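Local coordinates for hypothetical protein TT1561 (Thermus thermophilus, PDB 1UF3) that is of unknown function but binds calcium ions and is probably a metal-dependent phosphoesterase of the calcineurin superfamily, at residues A[4-16]-A[204-218]. Numbering follows the deposited sequence.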
loop_
_atom_site.group_PDB
_atom_site.type_symbol
_atom_site.label_atom_id
_atom_site.label_comp_id
_atom_site.label_asym_id
_atom_site.label_seq_id
_atom_site.Cartn_x
_atom_site.Cartn_y
_atom_site.Cartn_z
ATOM N N THR A 4 7.785 -6.763 7.939
ATOM C CA THR A 4 8.429 -7.321 9.134
ATOM C C THR A 4 7.614 -7.052 10.382
ATOM O O THR A 4 6.897 -6.071 10.468
ATOM C CB THR A 4 9.817 -6.721 9.385
ATOM O OG1 THR A 4 9.795 -5.333 9.012
ATOM C CG2 THR A 4 10.882 -7.475 8.642
ATOM N N VAL A 5 7.717 -7.934 11.354
ATOM C CA VAL A 5 6.979 -7.740 12.589
ATOM C C VAL A 5 7.748 -6.823 13.547
ATOM O O VAL A 5 8.875 -7.133 13.909
ATOM C CB VAL A 5 6.778 -9.064 13.308
ATOM C CG1 VAL A 5 6.160 -8.801 14.702
ATOM C CG2 VAL A 5 5.904 -9.981 12.464
ATOM N N ARG A 6 7.138 -5.707 13.938
ATOM C CA ARG A 6 7.750 -4.794 14.892
ATOM C C ARG A 6 6.857 -4.660 16.128
ATOM O O ARG A 6 7.358 -4.638 17.254
ATOM C CB ARG A 6 7.977 -3.393 14.297
ATOM C CG ARG A 6 8.573 -2.420 15.344
ATOM C CD ARG A 6 9.131 -1.095 14.769
ATOM N NE ARG A 6 9.458 -0.174 15.859
ATOM C CZ ARG A 6 9.624 1.143 15.737
ATOM N NH1 ARG A 6 9.512 1.735 14.553
ATOM N NH2 ARG A 6 9.846 1.885 16.825
ATOM N N TYR A 7 5.543 -4.569 15.908
ATOM C CA TYR A 7 4.578 -4.430 16.988
ATOM C C TYR A 7 3.725 -5.668 17.145
ATOM O O TYR A 7 3.197 -6.202 16.167
ATOM C CB TYR A 7 3.684 -3.217 16.744
ATOM C CG TYR A 7 4.473 -1.948 16.681
ATOM C CD1 TYR A 7 4.988 -1.477 15.465
ATOM C CD2 TYR A 7 4.801 -1.263 17.857
ATOM C CE1 TYR A 7 5.811 -0.359 15.425
ATOM C CE2 TYR A 7 5.633 -0.152 17.829
ATOM C CZ TYR A 7 6.139 0.295 16.607
ATOM O OH TYR A 7 6.996 1.365 16.591
ATOM N N ILE A 8 3.601 -6.129 18.382
ATOM C CA ILE A 8 2.817 -7.312 18.674
ATOM C C ILE A 8 1.718 -7.004 19.676
ATOM O O ILE A 8 1.994 -6.470 20.769
ATOM C CB ILE A 8 3.688 -8.400 19.256
ATOM C CG1 ILE A 8 4.789 -8.799 18.269
ATOM C CG2 ILE A 8 2.859 -9.589 19.625
ATOM C CD1 ILE A 8 5.848 -9.622 18.960
ATOM N N LEU A 9 0.477 -7.320 19.296
ATOM C CA LEU A 9 -0.684 -7.146 20.173
ATOM C C LEU A 9 -0.723 -8.444 20.996
ATOM O O LEU A 9 -0.761 -9.558 20.440
ATOM C CB LEU A 9 -1.955 -6.984 19.328
ATOM C CG LEU A 9 -3.268 -6.710 20.055
ATOM C CD1 LEU A 9 -3.140 -5.440 20.874
ATOM C CD2 LEU A 9 -4.401 -6.580 19.016
ATOM N N ALA A 10 -0.680 -8.307 22.317
ATOM C CA ALA A 10 -0.635 -9.470 23.198
ATOM C C ALA A 10 -1.556 -9.427 24.426
ATOM O O ALA A 10 -1.932 -8.363 24.896
ATOM C CB ALA A 10 0.802 -9.684 23.654
ATOM N N THR A 11 -1.887 -10.607 24.931
ATOM C CA THR A 11 -2.756 -10.752 26.092
ATOM C C THR A 11 -2.735 -12.216 26.483
ATOM O O THR A 11 -2.201 -13.070 25.740
ATOM C CB THR A 11 -4.212 -10.343 25.774
ATOM O OG1 THR A 11 -4.956 -10.270 26.992
ATOM C CG2 THR A 11 -4.882 -11.384 24.871
ATOM N N SER A 12 -3.319 -12.514 27.643
ATOM C CA SER A 12 -3.364 -13.886 28.140
ATOM C C SER A 12 -4.676 -14.220 28.846
ATOM O O SER A 12 -5.512 -13.364 29.088
ATOM C CB SER A 12 -2.232 -14.117 29.139
ATOM O OG SER A 12 -2.453 -13.298 30.286
ATOM N N ASN A 13 -4.836 -15.492 29.156
ATOM C CA ASN A 13 -5.983 -15.983 29.898
ATOM C C ASN A 13 -7.348 -15.356 29.632
ATOM O O ASN A 13 -7.987 -14.878 30.555
ATOM C CB ASN A 13 -5.657 -15.859 31.392
ATOM C CG ASN A 13 -6.548 -16.717 32.253
ATOM O OD1 ASN A 13 -6.500 -17.949 32.179
ATOM N ND2 ASN A 13 -7.373 -16.071 33.078
ATOM N N PRO A 14 -7.816 -15.339 28.372
ATOM C CA PRO A 14 -9.136 -14.751 28.095
ATOM C C PRO A 14 -10.309 -15.527 28.757
ATOM O O PRO A 14 -11.403 -14.987 28.932
ATOM C CB PRO A 14 -9.211 -14.771 26.565
ATOM C CG PRO A 14 -8.325 -15.952 26.190
ATOM C CD PRO A 14 -7.150 -15.758 27.125
HETATM N N MSE A 15 -10.066 -16.785 29.107
HETATM C CA MSE A 15 -11.054 -17.647 29.754
HETATM C C MSE A 15 -12.458 -17.670 29.129
HETATM O O MSE A 15 -13.467 -17.515 29.831
HETATM C CB MSE A 15 -11.166 -17.291 31.252
HETATM C CG MSE A 15 -10.026 -17.797 32.139
HETATM SE SE MSE A 15 -10.050 -19.675 32.502
HETATM C CE MSE A 15 -11.488 -19.657 33.826
ATOM N N GLY A 16 -12.524 -17.861 27.813
ATOM C CA GLY A 16 -13.810 -17.941 27.137
ATOM C C GLY A 16 -14.597 -16.664 26.946
ATOM O O GLY A 16 -15.717 -16.703 26.427
ATOM N N PRO A 204 1.764 -9.598 29.291
ATOM C CA PRO A 204 0.904 -8.716 28.509
ATOM C C PRO A 204 -0.407 -8.302 29.134
ATOM O O PRO A 204 -1.017 -7.335 28.697
ATOM C CB PRO A 204 0.716 -9.499 27.215
ATOM C CG PRO A 204 0.689 -10.904 27.694
ATOM C CD PRO A 204 1.856 -10.930 28.668
ATOM N N GLY A 205 -0.839 -9.027 30.156
ATOM C CA GLY A 205 -2.107 -8.692 30.780
ATOM C C GLY A 205 -3.075 -9.864 30.736
ATOM O O GLY A 205 -2.835 -10.875 30.056
ATOM N N ASP A 206 -4.184 -9.721 31.457
ATOM C CA ASP A 206 -5.197 -10.762 31.527
ATOM C C ASP A 206 -6.455 -10.234 30.817
ATOM O O ASP A 206 -7.084 -9.275 31.297
ATOM C CB ASP A 206 -5.484 -11.068 33.008
ATOM C CG ASP A 206 -6.357 -12.270 33.186
ATOM O OD1 ASP A 206 -7.367 -12.340 32.478
ATOM O OD2 ASP A 206 -6.032 -13.136 34.020
ATOM N N LEU A 207 -6.820 -10.836 29.677
ATOM C CA LEU A 207 -7.988 -10.371 28.917
ATOM C C LEU A 207 -9.303 -10.577 29.683
ATOM O O LEU A 207 -10.289 -9.874 29.439
ATOM C CB LEU A 207 -8.088 -11.080 27.553
ATOM C CG LEU A 207 -8.328 -10.240 26.286
ATOM C CD1 LEU A 207 -9.222 -11.001 25.332
ATOM C CD2 LEU A 207 -8.937 -8.921 26.599
ATOM N N SER A 208 -9.324 -11.555 30.581
ATOM C CA SER A 208 -10.517 -11.797 31.395
ATOM C C SER A 208 -10.731 -10.560 32.270
ATOM O O SER A 208 -11.835 -10.308 32.737
ATOM C CB SER A 208 -10.341 -13.035 32.287
ATOM O OG SER A 208 -9.515 -12.750 33.404
ATOM N N GLU A 209 -9.663 -9.792 32.481
ATOM C CA GLU A 209 -9.740 -8.572 33.276
ATOM C C GLU A 209 -9.737 -7.403 32.308
ATOM O O GLU A 209 -9.626 -6.244 32.722
ATOM C CB GLU A 209 -8.540 -8.456 34.216
ATOM C CG GLU A 209 -8.299 -9.665 35.113
ATOM C CD GLU A 209 -9.407 -9.891 36.143
ATOM O OE1 GLU A 209 -9.310 -10.873 36.906
ATOM O OE2 GLU A 209 -10.370 -9.098 36.187
ATOM N N GLY A 210 -9.850 -7.730 31.017
ATOM C CA GLY A 210 -9.867 -6.735 29.961
ATOM C C GLY A 210 -8.512 -6.178 29.530
ATOM O O GLY A 210 -8.448 -5.344 28.633
ATOM N N GLU A 211 -7.430 -6.639 30.143
ATOM C CA GLU A 211 -6.101 -6.100 29.831
ATOM C C GLU A 211 -5.346 -6.668 28.618
ATOM O O GLU A 211 -5.453 -7.852 28.286
ATOM C CB GLU A 211 -5.171 -6.255 31.036
ATOM C CG GLU A 211 -5.814 -6.027 32.392
ATOM C CD GLU A 211 -4.891 -6.430 33.525
ATOM O OE1 GLU A 211 -4.261 -7.508 33.424
ATOM O OE2 GLU A 211 -4.795 -5.673 34.520
ATOM N N TYR A 212 -4.554 -5.800 27.994
ATOM C CA TYR A 212 -3.705 -6.189 26.876
ATOM C C TYR A 212 -2.582 -5.166 26.737
ATOM O O TYR A 212 -2.629 -4.075 27.328
ATOM C CB TYR A 212 -4.512 -6.271 25.567
ATOM C CG TYR A 212 -4.946 -4.929 25.050
ATOM C CD1 TYR A 212 -4.138 -4.197 24.185
ATOM C CD2 TYR A 212 -6.141 -4.367 25.474
ATOM C CE1 TYR A 212 -4.513 -2.925 23.765
ATOM C CE2 TYR A 212 -6.532 -3.106 25.060
ATOM C CZ TYR A 212 -5.719 -2.384 24.209
ATOM O OH TYR A 212 -6.133 -1.125 23.830
ATOM N N SER A 213 -1.583 -5.537 25.945
ATOM C CA SER A 213 -0.430 -4.700 25.672
ATOM C C SER A 213 -0.088 -4.739 24.169
ATOM O O SER A 213 -0.403 -5.698 23.457
ATOM C CB SER A 213 0.796 -5.216 26.445
ATOM O OG SER A 213 0.625 -5.229 27.863
ATOM N N LEU A 214 0.548 -3.678 23.698
ATOM C CA LEU A 214 1.038 -3.609 22.327
ATOM C C LEU A 214 2.546 -3.465 22.557
ATOM O O LEU A 214 3.002 -2.422 23.046
ATOM C CB LEU A 214 0.503 -2.385 21.588
ATOM C CG LEU A 214 1.044 -2.289 20.142
ATOM C CD1 LEU A 214 0.414 -3.398 19.257
ATOM C CD2 LEU A 214 0.726 -0.922 19.567
ATOM N N LEU A 215 3.299 -4.521 22.275
ATOM C CA LEU A 215 4.738 -4.490 22.460
ATOM C C LEU A 215 5.473 -3.915 21.255
ATOM O O LEU A 215 5.138 -4.217 20.098
ATOM C CB LEU A 215 5.310 -5.881 22.711
ATOM C CG LEU A 215 4.573 -7.099 23.258
ATOM C CD1 LEU A 215 5.609 -7.956 23.929
ATOM C CD2 LEU A 215 3.438 -6.746 24.197
ATOM N N ASP A 216 6.476 -3.089 21.533
ATOM C CA ASP A 216 7.323 -2.514 20.498
ATOM C C ASP A 216 8.615 -3.321 20.615
ATOM O O ASP A 216 9.462 -3.043 21.483
ATOM C CB ASP A 216 7.600 -1.023 20.775
ATOM C CG ASP A 216 8.567 -0.414 19.760
ATOM O OD1 ASP A 216 9.352 -1.173 19.183
ATOM O OD2 ASP A 216 8.540 0.806 19.539
ATOM N N LEU A 217 8.759 -4.332 19.764
ATOM C CA LEU A 217 9.926 -5.206 19.788
ATOM C C LEU A 217 11.277 -4.538 19.740
ATOM O O LEU A 217 12.177 -4.915 20.480
ATOM C CB LEU A 217 9.873 -6.213 18.641
ATOM C CG LEU A 217 9.149 -7.528 18.871
ATOM C CD1 LEU A 217 9.017 -8.257 17.543
ATOM C CD2 LEU A 217 9.926 -8.373 19.880
ATOM N N ARG A 218 11.431 -3.565 18.854
ATOM C CA ARG A 218 12.710 -2.894 18.719
ATOM C C ARG A 218 13.074 -2.088 19.956
ATOM O O ARG A 218 14.237 -2.026 20.325
ATOM C CB ARG A 218 12.701 -1.990 17.484
ATOM C CG ARG A 218 12.455 -2.758 16.191
ATOM C CD ARG A 218 12.583 -1.845 14.969
ATOM N NE ARG A 218 13.976 -1.646 14.615
ATOM C CZ ARG A 218 14.425 -0.665 13.843
ATOM N NH1 ARG A 218 13.589 0.225 13.337
ATOM N NH2 ARG A 218 15.724 -0.581 13.579
#
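Ile8 and Leu215 form an antiparallel hydrogen-bonded pair, with Leu215 N 2.8 Å from Ile8 O and Ile8 N 3.0 Å from Leu215 O. Ala10 and Ser213 repeat the pattern. Beside this ladder, Ala10 CB meets Pro204 CB at 3.6 Å and Ile8 CD1 meets Leu217 CD1 at 3.7 Å.

At one end, the extended Arg6 chain reaches Asp216 in a salt bridge: NH2 is 3.2 Å from OD2, on its syn side, while NE bonds only weakly to OD1, which also accepts from Ala219 N. The guanidinium and carboxylate planes are 57° apart, and Tyr7 CZ lies above one guanidinium face, displaced toward its rim. Arg6 NH2 also donates to Ala33 O of the second subunit, so an alanine here would probably leave Asp216 OD2 without its salt-bridge partner and that carbonyl without this donor.

At the other end, with OG1 anti to the backbone N (chi1 -170°), Thr11 donates to Glu211 O at 2.8 Å; CG2 packs on Leu207. Leu207 N in turn bonds to Ser12 O at 2.9 Å, tying the start of the 3-10 segment 207-209 to the end of strand 7-12.

Further out, Asp34, a calcium ligand, accepts from the backbone of Arg6 and Tyr7, and strand 35-39 runs parallel to 7-12. The first strand thus pairs centrally with a late strand of opposite direction, as in the mixed sheets of calcineurin-like metallophosphoesterases.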